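Local coordinates for ATP-dependent DNA helicase PIF1 (PDB 7OTJ), which couples ATP hydrolysis to 5'-3' unwinding of DNA and probably resolves G-quadruplexes, helping to maintain nuclear and mitochondrial genome stability, at residues 417-429 with 435-447. Sequence-based numbering, arbitrary orientation.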
ATOM      1  N   ARG A 417       7.706  21.171   1.980  1.00107.84           N
ATOM      2  CA  ARG A 417       7.929  21.757   0.659  1.00105.48           C
ATOM      3  C   ARG A 417       6.573  22.120   0.073  1.00 99.77           C
ATOM      4  O   ARG A 417       5.784  21.231  -0.260  1.00 95.21           O
ATOM      5  CB  ARG A 417       8.687  20.800  -0.253  1.00106.66           C
ATOM      6  CG  ARG A 417       8.965  21.371  -1.634  1.00100.75           C
ATOM      7  CD  ARG A 417      10.171  20.704  -2.274  1.00107.96           C
ATOM      8  NE  ARG A 417       9.948  19.290  -2.553  1.00113.08           N
ATOM      9  CZ  ARG A 417       9.673  18.798  -3.753  1.00107.06           C
ATOM     10  NH1 ARG A 417       9.569  19.581  -4.813  1.00102.43           N
ATOM     11  NH2 ARG A 417       9.502  17.486  -3.894  1.00106.50           N
ATOM     12  N   THR A 418       6.308  23.417  -0.047  1.00102.57           N
ATOM     13  CA  THR A 418       5.052  23.905  -0.595  1.00 93.82           C
ATOM     14  C   THR A 418       5.164  24.002  -2.109  1.00 93.08           C
ATOM     15  O   THR A 418       6.165  24.503  -2.634  1.00 89.29           O
ATOM     16  CB  THR A 418       4.696  25.264   0.005  1.00100.21           C
ATOM     17  OG1 THR A 418       4.733  25.177   1.435  1.00 99.15           O
ATOM     18  CG2 THR A 418       3.304  25.695  -0.433  1.00 94.31           C
ATOM     19  N   VAL A 419       4.133  23.526  -2.808  1.00 88.94           N
ATOM     20  CA  VAL A 419       4.122  23.473  -4.263  1.00 90.82           C
ATOM     21  C   VAL A 419       2.707  23.748  -4.752  1.00 82.31           C
ATOM     22  O   VAL A 419       1.729  23.617  -4.013  1.00 77.40           O
ATOM     23  CB  VAL A 419       4.623  22.115  -4.814  1.00 84.40           C
ATOM     24  CG1 VAL A 419       6.122  21.966  -4.611  1.00 85.63           C
ATOM     25  CG2 VAL A 419       3.878  20.967  -4.157  1.00 80.02           C
ATOM     26  N   VAL A 420       2.613  24.153  -6.014  1.00 74.68           N
ATOM     27  CA  VAL A 420       1.331  24.402  -6.662  1.00 75.86           C
ATOM     28  C   VAL A 420       0.923  23.138  -7.411  1.00 81.19           C
ATOM     29  O   VAL A 420       1.606  22.713  -8.350  1.00 83.01           O
ATOM     30  CB  VAL A 420       1.411  25.612  -7.606  1.00 76.17           C
ATOM     31  CG1 VAL A 420       2.722  25.599  -8.396  1.00 77.88           C
ATOM     32  CG2 VAL A 420       0.206  25.640  -8.540  1.00 72.67           C
ATOM     33  N   VAL A 421      -0.196  22.542  -7.004  1.00 79.28           N
ATOM     34  CA  VAL A 421      -0.604  21.227  -7.491  1.00 78.14           C
ATOM     35  C   VAL A 421      -1.442  21.415  -8.752  1.00 76.04           C
ATOM     36  O   VAL A 421      -2.562  21.928  -8.693  1.00 78.26           O
ATOM     37  CB  VAL A 421      -1.384  20.453  -6.422  1.00 67.89           C
ATOM     38  CG1 VAL A 421      -1.803  19.096  -6.951  1.00 73.63           C
ATOM     39  CG2 VAL A 421      -0.558  20.302  -5.162  1.00 73.55           C
ATOM     40  N   GLU A 422      -0.908  20.978  -9.894  1.00 72.75           N
ATOM     41  CA  GLU A 422      -1.589  21.046 -11.178  1.00 79.24           C
ATOM     42  C   GLU A 422      -2.422  19.792 -11.421  1.00 72.70           C
ATOM     43  O   GLU A 422      -2.181  18.747 -10.812  1.00 72.16           O
ATOM     44  CB  GLU A 422      -0.567  21.230 -12.299  1.00 77.93           C
ATOM     45  CG  GLU A 422       0.160  22.565 -12.259  1.00 77.22           C
ATOM     46  CD  GLU A 422       1.050  22.780 -13.467  1.00 85.84           C
ATOM     47  OE1 GLU A 422       1.928  21.931 -13.718  1.00 90.08           O
ATOM     48  OE2 GLU A 422       0.862  23.794 -14.172  1.00 97.70           O
ATOM     49  N   PRO A 423      -3.420  19.857 -12.304  1.00 72.46           N
ATOM     50  CA  PRO A 423      -4.192  18.651 -12.617  1.00 64.61           C
ATOM     51  C   PRO A 423      -3.377  17.653 -13.427  1.00 71.28           C
ATOM     52  O   PRO A 423      -2.478  18.019 -14.189  1.00 68.91           O
ATOM     53  CB  PRO A 423      -5.381  19.187 -13.424  1.00 64.35           C
ATOM     54  CG  PRO A 423      -4.890  20.456 -14.015  1.00 75.06           C
ATOM     55  CD  PRO A 423      -3.959  21.044 -12.990  1.00 81.84           C
ATOM     56  N   GLU A 424      -3.715  16.374 -13.253  1.00 66.94           N
ATOM     57  CA  GLU A 424      -3.041  15.269 -13.917  1.00 60.03           C
ATOM     58  C   GLU A 424      -4.071  14.406 -14.629  1.00 62.04           C
ATOM     59  O   GLU A 424      -5.274  14.511 -14.378  1.00 68.55           O
ATOM     60  CB  GLU A 424      -2.255  14.412 -12.921  1.00 64.07           C
ATOM     61  CG  GLU A 424      -1.050  15.104 -12.334  1.00 67.25           C
ATOM     62  CD  GLU A 424      -0.047  15.492 -13.395  1.00 76.40           C
ATOM     63  OE1 GLU A 424       0.341  16.676 -13.442  1.00 86.14           O
ATOM     64  OE2 GLU A 424       0.339  14.612 -14.194  1.00 80.85           O
ATOM     65  N   GLN A 425      -3.592  13.551 -15.529  1.00 65.78           N
ATOM     66  CA  GLN A 425      -4.456  12.666 -16.299  1.00 55.18           C
ATOM     67  C   GLN A 425      -4.175  11.210 -15.948  1.00 60.83           C
ATOM     68  O   GLN A 425      -3.016  10.781 -15.934  1.00 62.02           O
ATOM     69  CB  GLN A 425      -4.279  12.888 -17.803  1.00 54.72           C
ATOM     70  CG  GLN A 425      -5.210  12.026 -18.651  1.00 61.54           C
ATOM     71  CD  GLN A 425      -4.876  12.056 -20.130  1.00 64.20           C
ATOM     72  OE1 GLN A 425      -3.742  12.330 -20.523  1.00 73.49           O
ATOM     73  NE2 GLN A 425      -5.866  11.762 -20.961  1.00 64.96           N
ATOM     74  N   TRP A 426      -5.237  10.462 -15.665  1.00 63.47           N
ATOM     75  CA  TRP A 426      -5.190   9.014 -15.517  1.00 56.63           C
ATOM     76  C   TRP A 426      -5.936   8.392 -16.688  1.00 53.27           C
ATOM     77  O   TRP A 426      -7.043   8.825 -17.025  1.00 61.10           O
ATOM     78  CB  TRP A 426      -5.811   8.564 -14.190  1.00 60.54           C
ATOM     79  CG  TRP A 426      -5.031   8.970 -12.965  1.00 62.57           C
ATOM     80  CD1 TRP A 426      -4.171   8.194 -12.245  1.00 59.46           C
ATOM     81  CD2 TRP A 426      -5.052  10.248 -12.318  1.00 66.25           C
ATOM     82  NE1 TRP A 426      -3.652   8.907 -11.191  1.00 61.93           N
ATOM     83  CE2 TRP A 426      -4.177  10.173 -11.214  1.00 65.26           C
ATOM     84  CE3 TRP A 426      -5.723  11.450 -12.568  1.00 59.20           C
ATOM     85  CZ2 TRP A 426      -3.957  11.252 -10.359  1.00 60.18           C
ATOM     86  CZ3 TRP A 426      -5.502  12.522 -11.718  1.00 64.18           C
ATOM     87  CH2 TRP A 426      -4.627  12.415 -10.628  1.00 59.36           C
ATOM     88  N   THR A 427      -5.331   7.385 -17.309  1.00 59.94           N
ATOM     89  CA  THR A 427      -5.870   6.793 -18.525  1.00 57.83           C
ATOM     90  C   THR A 427      -5.955   5.285 -18.374  1.00 56.54           C
ATOM     91  O   THR A 427      -5.046   4.657 -17.821  1.00 61.61           O
ATOM     92  CB  THR A 427      -5.013   7.129 -19.749  1.00 58.59           C
ATOM     93  OG1 THR A 427      -3.684   6.628 -19.550  1.00 65.15           O
ATOM     94  CG2 THR A 427      -4.963   8.629 -19.984  1.00 56.51           C
ATOM     95  N   THR A 428      -7.081   4.724 -18.795  1.00 54.67           N
ATOM     96  CA  THR A 428      -7.154   3.325 -19.177  1.00 53.76           C
ATOM     97  C   THR A 428      -6.834   3.234 -20.666  1.00 59.74           C
ATOM     98  O   THR A 428      -7.440   3.941 -21.479  1.00 64.94           O
ATOM     99  CB  THR A 428      -8.540   2.759 -18.870  1.00 47.26           C
ATOM    100  OG1 THR A 428      -8.705   2.656 -17.449  1.00 59.95           O
ATOM    101  CG2 THR A 428      -8.715   1.396 -19.489  1.00 49.96           C
ATOM    102  N   GLU A 429      -5.897   2.366 -21.030  1.00 57.86           N
ATOM    103  CA  GLU A 429      -5.400   2.346 -22.397  1.00 62.99           C
ATOM    104  C   GLU A 429      -5.407   0.927 -22.943  1.00 64.34           C
ATOM    105  O   GLU A 429      -5.681  -0.043 -22.234  1.00 71.97           O
ATOM    106  CB  GLU A 429      -3.983   2.934 -22.492  1.00 67.01           C
ATOM    107  CG  GLU A 429      -3.908   4.443 -22.295  1.00 65.10           C
ATOM    108  CD  GLU A 429      -2.498   4.986 -22.452  1.00 69.21           C
ATOM    109  OE1 GLU A 429      -2.190   6.031 -21.838  1.00 65.61           O
ATOM    110  OE2 GLU A 429      -1.698   4.365 -23.184  1.00 77.36           O
ATOM    111  N   VAL A 435      -6.064   5.667 -25.776  1.00 62.41           N
ATOM    112  CA  VAL A 435      -6.672   5.842 -24.463  1.00 62.43           C
ATOM    113  C   VAL A 435      -8.155   5.509 -24.568  1.00 53.50           C
ATOM    114  O   VAL A 435      -8.870   6.047 -25.422  1.00 54.60           O
ATOM    115  CB  VAL A 435      -6.450   7.268 -23.941  1.00 63.04           C
ATOM    116  CG1 VAL A 435      -6.620   8.272 -25.063  1.00 67.82           C
ATOM    117  CG2 VAL A 435      -7.412   7.578 -22.811  1.00 57.38           C
ATOM    118  N   LEU A 436      -8.611   4.582 -23.729  1.00 52.17           N
ATOM    119  CA  LEU A 436     -10.004   4.159 -23.749  1.00 52.00           C
ATOM    120  C   LEU A 436     -10.859   4.945 -22.766  1.00 60.59           C
ATOM    121  O   LEU A 436     -12.029   5.225 -23.054  1.00 67.53           O
ATOM    122  CB  LEU A 436     -10.098   2.659 -23.446  1.00 51.15           C
ATOM    123  CG  LEU A 436      -9.273   1.720 -24.345  1.00 56.11           C
ATOM    124  CD1 LEU A 436      -9.404   0.271 -23.907  1.00 51.00           C
ATOM    125  CD2 LEU A 436      -9.659   1.860 -25.810  1.00 53.19           C
ATOM    126  N   VAL A 437     -10.285   5.342 -21.633  1.00 50.74           N
ATOM    127  CA  VAL A 437     -10.962   6.156 -20.632  1.00 50.49           C
ATOM    128  C   VAL A 437      -9.950   7.160 -20.098  1.00 58.99           C
ATOM    129  O   VAL A 437      -8.777   6.825 -19.906  1.00 55.73           O
ATOM    130  CB  VAL A 437     -11.538   5.296 -19.487  1.00 52.31           C
ATOM    131  CG1 VAL A 437     -12.087   6.181 -18.399  1.00 49.52           C
ATOM    132  CG2 VAL A 437     -12.623   4.376 -19.998  1.00 59.35           C
ATOM    133  N   SER A 438     -10.395   8.405 -19.898  1.00 58.11           N
ATOM    134  CA  SER A 438      -9.543   9.462 -19.368  1.00 51.77           C
ATOM    135  C   SER A 438     -10.246  10.198 -18.232  1.00 60.13           C
ATOM    136  O   SER A 438     -11.428  10.543 -18.340  1.00 59.82           O
ATOM    137  CB  SER A 438      -9.158  10.449 -20.471  1.00 53.51           C
ATOM    138  OG  SER A 438      -8.323  11.475 -19.968  1.00 57.26           O
ATOM    139  N   ARG A 439      -9.500  10.473 -17.163  1.00 51.13           N
ATOM    140  CA  ARG A 439      -9.975  11.327 -16.081  1.00 58.70           C
ATOM    141  C   ARG A 439      -8.895  12.340 -15.746  1.00 65.82           C
ATOM    142  O   ARG A 439      -7.748  11.966 -15.480  1.00 64.74           O
ATOM    143  CB  ARG A 439     -10.340  10.540 -14.816  1.00 58.59           C
ATOM    144  CG  ARG A 439     -10.496  11.452 -13.592  1.00 50.19           C
ATOM    145  CD  ARG A 439     -11.084  10.741 -12.389  1.00 51.08           C
ATOM    146  NE  ARG A 439     -12.492  10.423 -12.585  1.00 59.12           N
ATOM    147  CZ  ARG A 439     -13.201   9.640 -11.783  1.00 64.68           C
ATOM    148  NH1 ARG A 439     -12.668   9.101 -10.695  1.00 50.98           N
ATOM    149  NH2 ARG A 439     -14.471   9.382 -12.088  1.00 62.83           N
ATOM    150  N   ILE A 440      -9.267  13.616 -15.742  1.00 61.34           N
ATOM    151  CA  ILE A 440      -8.359  14.703 -15.407  1.00 54.72           C
ATOM    152  C   ILE A 440      -8.810  15.267 -14.071  1.00 61.83           C
ATOM    153  O   ILE A 440      -9.970  15.672 -13.915  1.00 68.23           O
ATOM    154  CB  ILE A 440      -8.335  15.782 -16.500  1.00 58.70           C
ATOM    155  CG1 ILE A 440      -7.865  15.173 -17.827  1.00 65.26           C
ATOM    156  CG2 ILE A 440      -7.437  16.939 -16.086  1.00 58.28           C
ATOM    157  CD1 ILE A 440      -7.843  16.146 -18.985  1.00 76.43           C
ATOM    158  N   GLN A 441      -7.899  15.269 -13.103  1.00 60.39           N
ATOM    159  CA  GLN A 441      -8.186  15.721 -11.752  1.00 54.13           C
ATOM    160  C   GLN A 441      -6.864  16.080 -11.094  1.00 57.38           C
ATOM    161  O   GLN A 441      -5.803  15.599 -11.497  1.00 61.11           O
ATOM    162  CB  GLN A 441      -8.921  14.637 -10.953  1.00 52.40           C
ATOM    163  CG  GLN A 441      -9.271  15.008  -9.514  1.00 59.83           C
ATOM    164  CD  GLN A 441     -10.309  16.108  -9.429  1.00 66.64           C
ATOM    165  OE1 GLN A 441      -9.994  17.291  -9.574  1.00 71.97           O
ATOM    166  NE2 GLN A 441     -11.559  15.722  -9.197  1.00 63.44           N
ATOM    167  N   PHE A 442      -6.936  16.935 -10.085  1.00 55.11           N
ATOM    168  CA  PHE A 442      -5.770  17.176  -9.257  1.00 55.19           C
ATOM    169  C   PHE A 442      -5.407  15.900  -8.505  1.00 61.24           C
ATOM    170  O   PHE A 442      -6.296  15.187  -8.026  1.00 61.57           O
ATOM    171  CB  PHE A 442      -6.033  18.315  -8.276  1.00 58.52           C
ATOM    172  CG  PHE A 442      -6.330  19.624  -8.944  1.00 66.06           C
ATOM    173  CD1 PHE A 442      -5.307  20.495  -9.273  1.00 65.42           C
ATOM    174  CD2 PHE A 442      -7.630  19.973  -9.264  1.00 64.30           C
ATOM    175  CE1 PHE A 442      -5.574  21.692  -9.898  1.00 73.26           C
ATOM    176  CE2 PHE A 442      -7.905  21.169  -9.890  1.00 71.66           C
ATOM    177  CZ  PHE A 442      -6.876  22.032 -10.206  1.00 81.29           C
ATOM    178  N   PRO A 443      -4.124  15.576  -8.394  1.00 59.43           N
ATOM    179  CA  PRO A 443      -3.717  14.318  -7.742  1.00 59.90           C
ATOM    180  C   PRO A 443      -3.753  14.407  -6.220  1.00 60.92           C
ATOM    181  O   PRO A 443      -2.738  14.244  -5.536  1.00 69.69           O
ATOM    182  CB  PRO A 443      -2.298  14.117  -8.285  1.00 56.61           C
ATOM    183  CG  PRO A 443      -1.794  15.505  -8.467  1.00 60.60           C
ATOM    184  CD  PRO A 443      -2.973  16.309  -8.948  1.00 54.70           C
ATOM    185  N   LEU A 444      -4.947  14.629  -5.671  1.00 51.01           N
ATOM    186  CA  LEU A 444      -5.101  14.809  -4.235  1.00 56.88           C
ATOM    187  C   LEU A 444      -6.363  14.114  -3.753  1.00 60.31           C
ATOM    188  O   LEU A 444      -7.365  14.052  -4.471  1.00 55.91           O
ATOM    189  CB  LEU A 444      -5.166  16.299  -3.859  1.00 59.40           C
ATOM    190  CG  LEU A 444      -3.971  17.192  -4.202  1.00 64.62           C
ATOM    191  CD1 LEU A 444      -4.307  18.653  -3.942  1.00 69.78           C
ATOM    192  CD2 LEU A 444      -2.741  16.775  -3.414  1.00 67.22           C
ATOM    193  N   ILE A 445      -6.289  13.566  -2.542  1.00 60.36           N
ATOM    194  CA  ILE A 445      -7.437  13.051  -1.810  1.00 56.15           C
ATOM    195  C   ILE A 445      -7.344  13.578  -0.385  1.00 57.17           C
ATOM    196  O   ILE A 445      -6.248  13.759   0.152  1.00 55.05           O
ATOM    197  CB  ILE A 445      -7.506  11.508  -1.820  1.00 53.24           C
ATOM    198  CG1 ILE A 445      -6.217  10.916  -1.258  1.00 53.83           C
ATOM    199  CG2 ILE A 445      -7.791  10.985  -3.225  1.00 51.89           C
ATOM    200  CD1 ILE A 445      -6.281   9.432  -1.077  1.00 56.55           C
ATOM    201  N   LEU A 446      -8.502  13.851   0.220  1.00 61.49           N
ATOM    202  CA  LEU A 446      -8.519  14.265   1.620  1.00 74.06           C
ATOM    203  C   LEU A 446      -7.950  13.131   2.461  1.00 74.95           C
ATOM    204  O   LEU A 446      -8.550  12.053   2.531  1.00 70.86           O
ATOM    205  CB  LEU A 446      -9.934  14.610   2.091  1.00 60.91           C
ATOM    206  CG  LEU A 446     -10.629  15.853   1.534  1.00 71.12           C
ATOM    207  CD1 LEU A 446     -12.082  15.894   1.988  1.00 62.84           C
ATOM    208  CD2 LEU A 446      -9.901  17.110   1.964  1.00 67.26           C
ATOM    209  N   ALA A 447      -6.778  13.343   3.071  1.00 81.05           N
ATOM    210  CA  ALA A 447      -6.088  12.192   3.638  1.00 77.52           C
ATOM    211  C   ALA A 447      -6.640  11.816   5.009  1.00 75.25           C
ATOM    212  O   ALA A 447      -7.241  10.756   5.157  1.00105.79           O
ATOM    213  CB  ALA A 447      -4.587  12.482   3.724  1.00 72.03           C
TER
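T428 O is gripped by two successive amides of the other strand, L436 N and V437 N. The V437 N bond to T428 O is the longer, at 3.2 Å. Two residues opposite one make this a classic beta bulge. V437 O takes T428 N in return. Beyond the bulge, 424-428 pairs antiparallel with 437-441; the hairpin as a whole is made by strands 424-429 and 435-446. W426 and R439 bond reciprocally through their backbones, with W426 N to R439 O at 2.9 Å. E424 and Q441 form the next such pair.

The W426 indole reaches along the partner strand. Its CG is anti to the carbonyl carbon (chi1 -68°), and the six-membered ring runs toward Q441 and P443. The ring edge meets the backbone, and CH2 lies 3.7 Å from P443 CB. The W426 and P443 side chains run roughly perpendicular to each other. An inverse gamma turn centred on P443 is closed by L444 N on F442 O. On the other side of this proline, V421 CG1 packs 3.6 Å from P443 CD and also touches L444 CD1. P423 covers one face of the F442 ring, with CB 4.3 Å above its plane. The F442 ring edge meets V421 O.

The hairpin belongs to a large antiparallel sheet that probably forms part of the SH3-like 2B domain, away from the ADP site. Strand 437-441 also pairs with strand 259-267, where R439 forms a salt bridge with D265. R439 and Q441 also bond the backbone oxygens of A283 and P284, respectively. Helix 273-279 packs on T428, V437 and R439, while F442 and L444 rest on strand 286-289.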